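Local coordinates for protein quinone oxidoreductase 1 (Escherichia coli, PDB 1QOR) that catalyses the NADPH-dependent one-electron reduction of quinones to semiquinones and works as a homodimer, at residues P55-V69 with A81-Y95. Sequence-based numbering, arbitrary orientation.
Sequences PSLPSGLGTEAAGIV and AGDRVVYAQSALGAY
The antiparallel hairpin of strands 65-72 and 84-87, in the GroES-like domain, pairs Ala65 with Tyr87 and Gly67 with Val85, and the contact runs on through residues 60-64 and 88-95. Tyr87 has CG between its backbone N and carbonyl carbon (chi1 52°), which folds the ring back across the partner strand: Ala65 O lies over one face, 3.4 Å from Tyr87 CD2, and Ala65 CB meets Tyr87 OH at 3.3 Å. That hydroxyl bonds to Asn35. Ala66 CB touches Val86 CG1 at 3.5 Å, and Val86 also packs on Ala118 of helix 115-135. Beyond the strands, Thr63 OG1 donates to Ala88 O (2.6 Å) from above the carbonyl plane, while Thr63 O takes Ser90 N. Gly62 O is gripped twice, by Gly93 N in its carbonyl plane and by Ala94 N (2.8 Å) well above it. Leu61 O accepts a nearly straight bond from Tyr95 N (2.9 Å), and Leu61 CB makes a CH-pi contact over the Tyr95 ring, 4.2 Å from its centroid. These backbone bonds and the ring packing probably hold Tyr95 in place to reach, through its OH, Asp44 of the NADP(+) site in helix 42-49.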
ATOM      1  N   PRO A  55     -22.320  16.523   3.283  1.00 32.62           N
ATOM      2  CA  PRO A  55     -21.980  17.743   4.030  1.00 33.62           C
ATOM      3  C   PRO A  55     -23.119  18.030   5.029  1.00 35.58           C
ATOM      4  O   PRO A  55     -22.866  18.403   6.180  1.00 36.51           O
ATOM      5  CB  PRO A  55     -21.900  18.788   2.928  1.00 32.82           C
ATOM      6  CG  PRO A  55     -21.326  17.992   1.774  1.00 32.35           C
ATOM      7  CD  PRO A  55     -22.147  16.724   1.829  1.00 32.06           C
ATOM      8  N   SER A  56     -24.362  17.789   4.604  1.00 35.71           N
ATOM      9  CA  SER A  56     -25.505  17.974   5.474  1.00 36.24           C
ATOM     10  C   SER A  56     -26.794  17.380   4.885  1.00 36.08           C
ATOM     11  O   SER A  56     -26.876  17.082   3.681  1.00 36.21           O
ATOM     12  CB  SER A  56     -25.706  19.461   5.740  1.00 37.59           C
ATOM     13  OG  SER A  56     -25.981  20.114   4.516  1.00 40.34           O
ATOM     14  N   LEU A  57     -27.804  17.247   5.744  1.00 34.81           N
ATOM     15  CA  LEU A  57     -29.106  16.730   5.375  1.00 34.11           C
ATOM     16  C   LEU A  57     -30.112  17.878   5.542  1.00 34.42           C
ATOM     17  O   LEU A  57     -29.972  18.686   6.449  1.00 35.64           O
ATOM     18  CB  LEU A  57     -29.466  15.539   6.272  1.00 32.82           C
ATOM     19  CG  LEU A  57     -28.596  14.274   6.127  1.00 33.06           C
ATOM     20  CD1 LEU A  57     -28.931  13.189   7.154  1.00 31.82           C
ATOM     21  CD2 LEU A  57     -28.783  13.725   4.746  1.00 32.16           C
ATOM     22  N   PRO A  58     -31.120  17.986   4.652  1.00 34.20           N
ATOM     23  CA  PRO A  58     -31.378  17.107   3.500  1.00 33.87           C
ATOM     24  C   PRO A  58     -30.252  17.231   2.500  1.00 32.88           C
ATOM     25  O   PRO A  58     -29.451  18.178   2.561  1.00 33.18           O
ATOM     26  CB  PRO A  58     -32.684  17.662   2.915  1.00 33.34           C
ATOM     27  CG  PRO A  58     -33.344  18.326   4.085  1.00 34.62           C
ATOM     28  CD  PRO A  58     -32.164  19.016   4.746  1.00 34.15           C
ATOM     29  N   SER A  59     -30.195  16.292   1.569  1.00 31.63           N
ATOM     30  CA  SER A  59     -29.141  16.332   0.570  1.00 29.98           C
ATOM     31  C   SER A  59     -29.603  15.792  -0.749  1.00 29.55           C
ATOM     32  O   SER A  59     -30.550  14.980  -0.811  1.00 29.33           O
ATOM     33  CB  SER A  59     -27.951  15.509   1.057  1.00 29.45           C
ATOM     34  OG  SER A  59     -26.890  15.533   0.124  1.00 30.37           O
ATOM     35  N   GLY A  60     -28.996  16.320  -1.811  1.00 29.74           N
ATOM     36  CA  GLY A  60     -29.246  15.809  -3.147  1.00 28.12           C
ATOM     37  C   GLY A  60     -28.276  14.613  -3.312  1.00 28.20           C
ATOM     38  O   GLY A  60     -27.548  14.253  -2.364  1.00 27.32           O
ATOM     39  N   LEU A  61     -28.189  14.058  -4.521  1.00 27.87           N
ATOM     40  CA  LEU A  61     -27.343  12.895  -4.793  1.00 26.63           C
ATOM     41  C   LEU A  61     -26.748  12.937  -6.215  1.00 26.92           C
ATOM     42  O   LEU A  61     -27.238  13.664  -7.083  1.00 27.03           O
ATOM     43  CB  LEU A  61     -28.212  11.644  -4.695  1.00 26.38           C
ATOM     44  CG  LEU A  61     -27.967  10.536  -3.677  1.00 26.76           C
ATOM     45  CD1 LEU A  61     -28.473   9.225  -4.220  1.00 24.88           C
ATOM     46  CD2 LEU A  61     -26.501  10.447  -3.351  1.00 27.57           C
ATOM     47  N   GLY A  62     -25.711  12.132  -6.455  1.00 26.56           N
ATOM     48  CA  GLY A  62     -25.127  12.054  -7.781  1.00 25.00           C
ATOM     49  C   GLY A  62     -24.192  13.176  -8.139  1.00 25.30           C
ATOM     50  O   GLY A  62     -24.419  14.324  -7.748  1.00 26.90           O
ATOM     51  N   THR A  63     -23.076  12.839  -8.779  1.00 22.94           N
ATOM     52  CA  THR A  63     -22.111  13.832  -9.211  1.00 21.47           C
ATOM     53  C   THR A  63     -21.835  13.701 -10.711  1.00 20.27           C
ATOM     54  O   THR A  63     -20.921  14.373 -11.208  1.00 19.84           O
ATOM     55  CB  THR A  63     -20.756  13.667  -8.518  1.00 21.07           C
ATOM     56  OG1 THR A  63     -20.189  12.399  -8.883  1.00 22.21           O
ATOM     57  CG2 THR A  63     -20.917  13.754  -7.024  1.00 21.51           C
ATOM     58  N   GLU A  64     -22.615  12.870 -11.422  1.00 19.93           N
ATOM     59  CA  GLU A  64     -22.387  12.641 -12.866  1.00 20.45           C
ATOM     60  C   GLU A  64     -23.592  12.871 -13.764  1.00 20.50           C
ATOM     61  O   GLU A  64     -24.661  12.330 -13.518  1.00 20.59           O
ATOM     62  CB  GLU A  64     -21.921  11.201 -13.108  1.00 20.92           C
ATOM     63  CG  GLU A  64     -21.478  10.936 -14.542  1.00 21.13           C
ATOM     64  CD  GLU A  64     -21.219   9.446 -14.844  1.00 22.91           C
ATOM     65  OE1 GLU A  64     -21.708   8.550 -14.119  1.00 21.26           O
ATOM     66  OE2 GLU A  64     -20.499   9.168 -15.821  1.00 24.72           O
ATOM     67  N   ALA A  65     -23.424  13.643 -14.831  1.00 20.55           N
ATOM     68  CA  ALA A  65     -24.523  13.861 -15.733  1.00 20.75           C
ATOM     69  C   ALA A  65     -23.974  14.538 -16.967  1.00 21.99           C
ATOM     70  O   ALA A  65     -22.827  15.028 -16.969  1.00 21.16           O
ATOM     71  CB  ALA A  65     -25.611  14.699 -15.075  1.00 19.05           C
ATOM     72  N   ALA A  66     -24.782  14.519 -18.029  1.00 23.62           N
ATOM     73  CA  ALA A  66     -24.412  15.120 -19.325  1.00 25.93           C
ATOM     74  C   ALA A  66     -25.606  15.929 -19.789  1.00 26.47           C
ATOM     75  O   ALA A  66     -26.762  15.554 -19.498  1.00 27.50           O
ATOM     76  CB  ALA A  66     -24.079  13.995 -20.370  1.00 24.16           C
ATOM     77  N   GLY A  67     -25.355  17.037 -20.479  1.00 27.05           N
ATOM     78  CA  GLY A  67     -26.471  17.833 -20.964  1.00 28.53           C
ATOM     79  C   GLY A  67     -26.048  19.090 -21.682  1.00 30.46           C
ATOM     80  O   GLY A  67     -24.891  19.219 -22.105  1.00 30.22           O
ATOM     81  N   ILE A  68     -26.963  20.058 -21.754  1.00 32.78           N
ATOM     82  CA  ILE A  68     -26.674  21.325 -22.428  1.00 34.16           C
ATOM     83  C   ILE A  68     -26.549  22.483 -21.468  1.00 34.32           C
ATOM     84  O   ILE A  68     -27.365  22.662 -20.563  1.00 34.34           O
ATOM     85  CB  ILE A  68     -27.725  21.661 -23.532  1.00 35.54           C
ATOM     86  CG1 ILE A  68     -27.651  20.628 -24.655  1.00 35.65           C
ATOM     87  CG2 ILE A  68     -27.390  22.989 -24.212  1.00 36.62           C
ATOM     88  CD1 ILE A  68     -28.849  19.772 -24.682  1.00 37.56           C
ATOM     89  N   VAL A  69     -25.497  23.259 -21.650  1.00 34.87           N
ATOM     90  CA  VAL A  69     -25.275  24.398 -20.794  1.00 36.46           C
ATOM     91  C   VAL A  69     -26.343  25.464 -21.053  1.00 38.82           C
ATOM     92  O   VAL A  69     -26.464  25.979 -22.170  1.00 39.60           O
ATOM     93  CB  VAL A  69     -23.897  24.952 -21.040  1.00 35.01           C
ATOM     94  CG1 VAL A  69     -23.686  26.235 -20.281  1.00 35.20           C
ATOM     95  CG2 VAL A  69     -22.891  23.935 -20.613  1.00 34.53           C
ATOM     96  N   ALA A  81     -23.121  29.040 -23.389  1.00 48.77           N
ATOM     97  CA  ALA A  81     -24.471  28.503 -23.442  1.00 46.68           C
ATOM     98  C   ALA A  81     -24.631  27.755 -24.733  1.00 45.22           C
ATOM     99  O   ALA A  81     -24.098  28.164 -25.761  1.00 45.53           O
ATOM    100  CB  ALA A  81     -25.477  29.605 -23.355  1.00 46.83           C
ATOM    101  N   GLY A  82     -25.357  26.650 -24.684  1.00 43.85           N
ATOM    102  CA  GLY A  82     -25.541  25.846 -25.870  1.00 41.33           C
ATOM    103  C   GLY A  82     -24.585  24.668 -25.981  1.00 39.74           C
ATOM    104  O   GLY A  82     -24.959  23.678 -26.604  1.00 39.71           O
ATOM    105  N   ASP A  83     -23.388  24.745 -25.387  1.00 38.29           N
ATOM    106  CA  ASP A  83     -22.422  23.636 -25.455  1.00 37.04           C
ATOM    107  C   ASP A  83     -22.952  22.362 -24.842  1.00 36.00           C
ATOM    108  O   ASP A  83     -23.842  22.416 -23.984  1.00 36.65           O
ATOM    109  CB  ASP A  83     -21.118  23.979 -24.770  1.00 37.73           C
ATOM    110  CG  ASP A  83     -20.293  24.965 -25.559  1.00 40.32           C
ATOM    111  OD1 ASP A  83     -20.626  25.229 -26.738  1.00 42.60           O
ATOM    112  OD2 ASP A  83     -19.293  25.488 -25.002  1.00 41.51           O
ATOM    113  N   ARG A  84     -22.476  21.220 -25.346  1.00 34.38           N
ATOM    114  CA  ARG A  84     -22.884  19.904 -24.823  1.00 33.21           C
ATOM    115  C   ARG A  84     -21.762  19.484 -23.879  1.00 31.46           C
ATOM    116  O   ARG A  84     -20.601  19.472 -24.285  1.00 31.36           O
ATOM    117  CB  ARG A  84     -22.994  18.875 -25.942  1.00 33.95           C
ATOM    118  CG  ARG A  84     -24.006  19.202 -27.046  1.00 35.05           C
ATOM    119  CD  ARG A  84     -24.534  17.923 -27.769  1.00 34.91           C
ATOM    120  NE  ARG A  84     -23.407  17.085 -28.137  1.00 34.34           N
ATOM    121  CZ  ARG A  84     -23.377  15.765 -28.067  1.00 32.86           C
ATOM    122  NH1 ARG A  84     -24.423  15.042 -27.667  1.00 31.03           N
ATOM    123  NH2 ARG A  84     -22.222  15.187 -28.288  1.00 34.06           N
ATOM    124  N   VAL A  85     -22.077  19.174 -22.625  1.00 29.13           N
ATOM    125  CA  VAL A  85     -21.022  18.810 -21.666  1.00 26.77           C
ATOM    126  C   VAL A  85     -21.361  17.599 -20.809  1.00 25.58           C
ATOM    127  O   VAL A  85     -22.534  17.190 -20.716  1.00 25.93           O
ATOM    128  CB  VAL A  85     -20.726  19.990 -20.673  1.00 25.41           C
ATOM    129  CG1 VAL A  85     -20.340  21.238 -21.406  1.00 23.68           C
ATOM    130  CG2 VAL A  85     -21.939  20.250 -19.812  1.00 25.08           C
ATOM    131  N   VAL A  86     -20.321  17.010 -20.215  1.00 24.08           N
ATOM    132  CA  VAL A  86     -20.493  15.912 -19.274  1.00 22.79           C
ATOM    133  C   VAL A  86     -19.660  16.303 -18.052  1.00 22.44           C
ATOM    134  O   VAL A  86     -18.604  16.950 -18.166  1.00 22.43           O
ATOM    135  CB  VAL A  86     -19.781  14.546 -19.636  1.00 23.47           C
ATOM    136  CG1 VAL A  86     -20.725  13.371 -19.476  1.00 23.22           C
ATOM    137  CG2 VAL A  86     -18.937  14.589 -20.875  1.00 22.47           C
ATOM    138  N   TYR A  87     -20.034  15.765 -16.911  1.00 21.25           N
ATOM    139  CA  TYR A  87     -19.253  15.995 -15.712  1.00 21.60           C
ATOM    140  C   TYR A  87     -19.399  14.774 -14.807  1.00 20.93           C
ATOM    141  O   TYR A  87     -20.437  14.087 -14.839  1.00 19.97           O
ATOM    142  CB  TYR A  87     -19.673  17.288 -15.002  1.00 21.26           C
ATOM    143  CG  TYR A  87     -21.135  17.406 -14.741  1.00 22.26           C
ATOM    144  CD1 TYR A  87     -21.702  16.920 -13.567  1.00 21.92           C
ATOM    145  CD2 TYR A  87     -21.965  18.017 -15.684  1.00 23.41           C
ATOM    146  CE1 TYR A  87     -23.072  17.047 -13.342  1.00 23.53           C
ATOM    147  CE2 TYR A  87     -23.319  18.149 -15.473  1.00 24.01           C
ATOM    148  CZ  TYR A  87     -23.878  17.667 -14.303  1.00 25.56           C
ATOM    149  OH  TYR A  87     -25.259  17.828 -14.136  1.00 28.70           O
ATOM    150  N   ALA A  88     -18.336  14.484 -14.050  1.00 21.99           N
ATOM    151  CA  ALA A  88     -18.300  13.342 -13.123  1.00 23.09           C
ATOM    152  C   ALA A  88     -18.120  13.766 -11.657  1.00 24.56           C
ATOM    153  O   ALA A  88     -18.374  12.974 -10.723  1.00 24.17           O
ATOM    154  CB  ALA A  88     -17.146  12.425 -13.504  1.00 21.22           C
ATOM    155  N   GLN A  89     -17.662  15.001 -11.457  1.00 25.60           N
ATOM    156  CA  GLN A  89     -17.340  15.475 -10.107  1.00 27.08           C
ATOM    157  C   GLN A  89     -18.037  16.768  -9.704  1.00 27.19           C
ATOM    158  O   GLN A  89     -17.376  17.721  -9.342  1.00 28.82           O
ATOM    159  CB  GLN A  89     -15.818  15.702 -10.031  1.00 26.27           C
ATOM    160  CG  GLN A  89     -14.985  14.481 -10.358  1.00 28.16           C
ATOM    161  CD  GLN A  89     -13.612  14.845 -10.910  1.00 29.91           C
ATOM    162  OE1 GLN A  89     -13.486  15.409 -12.028  1.00 30.50           O
ATOM    163  NE2 GLN A  89     -12.568  14.547 -10.126  1.00 29.03           N
ATOM    164  N   SER A  90     -19.352  16.839  -9.793  1.00 26.16           N
ATOM    165  CA  SER A  90     -20.001  18.069  -9.426  1.00 24.49           C
ATOM    166  C   SER A  90     -20.306  17.960  -7.942  1.00 26.56           C
ATOM    167  O   SER A  90     -20.153  16.892  -7.352  1.00 27.67           O
ATOM    168  CB  SER A  90     -21.315  18.184 -10.182  1.00 22.28           C
ATOM    169  OG  SER A  90     -22.248  17.242  -9.661  1.00 19.95           O
ATOM    170  N   ALA A  91     -20.750  19.059  -7.334  1.00 26.43           N
ATOM    171  CA  ALA A  91     -21.188  19.003  -5.958  1.00 25.77           C
ATOM    172  C   ALA A  91     -22.354  17.994  -6.002  1.00 25.04           C
ATOM    173  O   ALA A  91     -22.950  17.800  -7.053  1.00 25.23           O
ATOM    174  CB  ALA A  91     -21.728  20.359  -5.570  1.00 26.17           C
ATOM    175  N   LEU A  92     -22.706  17.394  -4.882  1.00 24.35           N
ATOM    176  CA  LEU A  92     -23.828  16.462  -4.838  1.00 26.00           C
ATOM    177  C   LEU A  92     -25.124  17.098  -5.431  1.00 26.76           C
ATOM    178  O   LEU A  92     -25.387  18.289  -5.229  1.00 28.09           O
ATOM    179  CB  LEU A  92     -24.048  16.069  -3.376  1.00 27.63           C
ATOM    180  CG  LEU A  92     -23.900  14.648  -2.811  1.00 30.69           C
ATOM    181  CD1 LEU A  92     -22.910  13.772  -3.586  1.00 30.14           C
ATOM    182  CD2 LEU A  92     -23.493  14.782  -1.338  1.00 29.92           C
ATOM    183  N   GLY A  93     -25.932  16.337  -6.161  1.00 26.18           N
ATOM    184  CA  GLY A  93     -27.139  16.898  -6.726  1.00 25.76           C
ATOM    185  C   GLY A  93     -27.356  16.643  -8.216  1.00 27.33           C
ATOM    186  O   GLY A  93     -28.358  17.114  -8.782  1.00 27.76           O
ATOM    187  N   ALA A  94     -26.452  15.905  -8.874  1.00 27.32           N
ATOM    188  CA  ALA A  94     -26.597  15.601 -10.311  1.00 26.07           C
ATOM    189  C   ALA A  94     -27.907  14.861 -10.619  1.00 25.65           C
ATOM    190  O   ALA A  94     -28.338  14.853 -11.786  1.00 25.78           O
ATOM    191  CB  ALA A  94     -25.408  14.845 -10.843  1.00 24.45           C
ATOM    192  N   TYR A  95     -28.521  14.229  -9.604  1.00 24.49           N
ATOM    193  CA  TYR A  95     -29.823  13.560  -9.786  1.00 25.88           C
ATOM    194  C   TYR A  95     -30.852  14.712  -9.829  1.00 28.00           C
ATOM    195  O   TYR A  95     -31.604  14.945  -8.847  1.00 28.54           O
ATOM    196  CB  TYR A  95     -30.189  12.664  -8.595  1.00 24.22           C
ATOM    197  CG  TYR A  95     -29.610  11.263  -8.550  1.00 22.64           C
ATOM    198  CD1 TYR A  95     -28.389  10.948  -9.163  1.00 23.01           C
ATOM    199  CD2 TYR A  95     -30.251  10.269  -7.824  1.00 21.74           C
ATOM    200  CE1 TYR A  95     -27.833   9.675  -9.039  1.00 21.31           C
ATOM    201  CE2 TYR A  95     -29.698   9.002  -7.681  1.00 20.93           C
ATOM    202  CZ  TYR A  95     -28.495   8.723  -8.290  1.00 21.67           C
ATOM    203  OH  TYR A  95     -27.922   7.496  -8.098  1.00 23.52           O
TER
HETATM  204  O   HOH W   1     -27.323  18.704  -2.652  1.00 58.63           O
HETATM  205  O   HOH W   2     -30.223  15.612  -6.229  1.00 27.49           O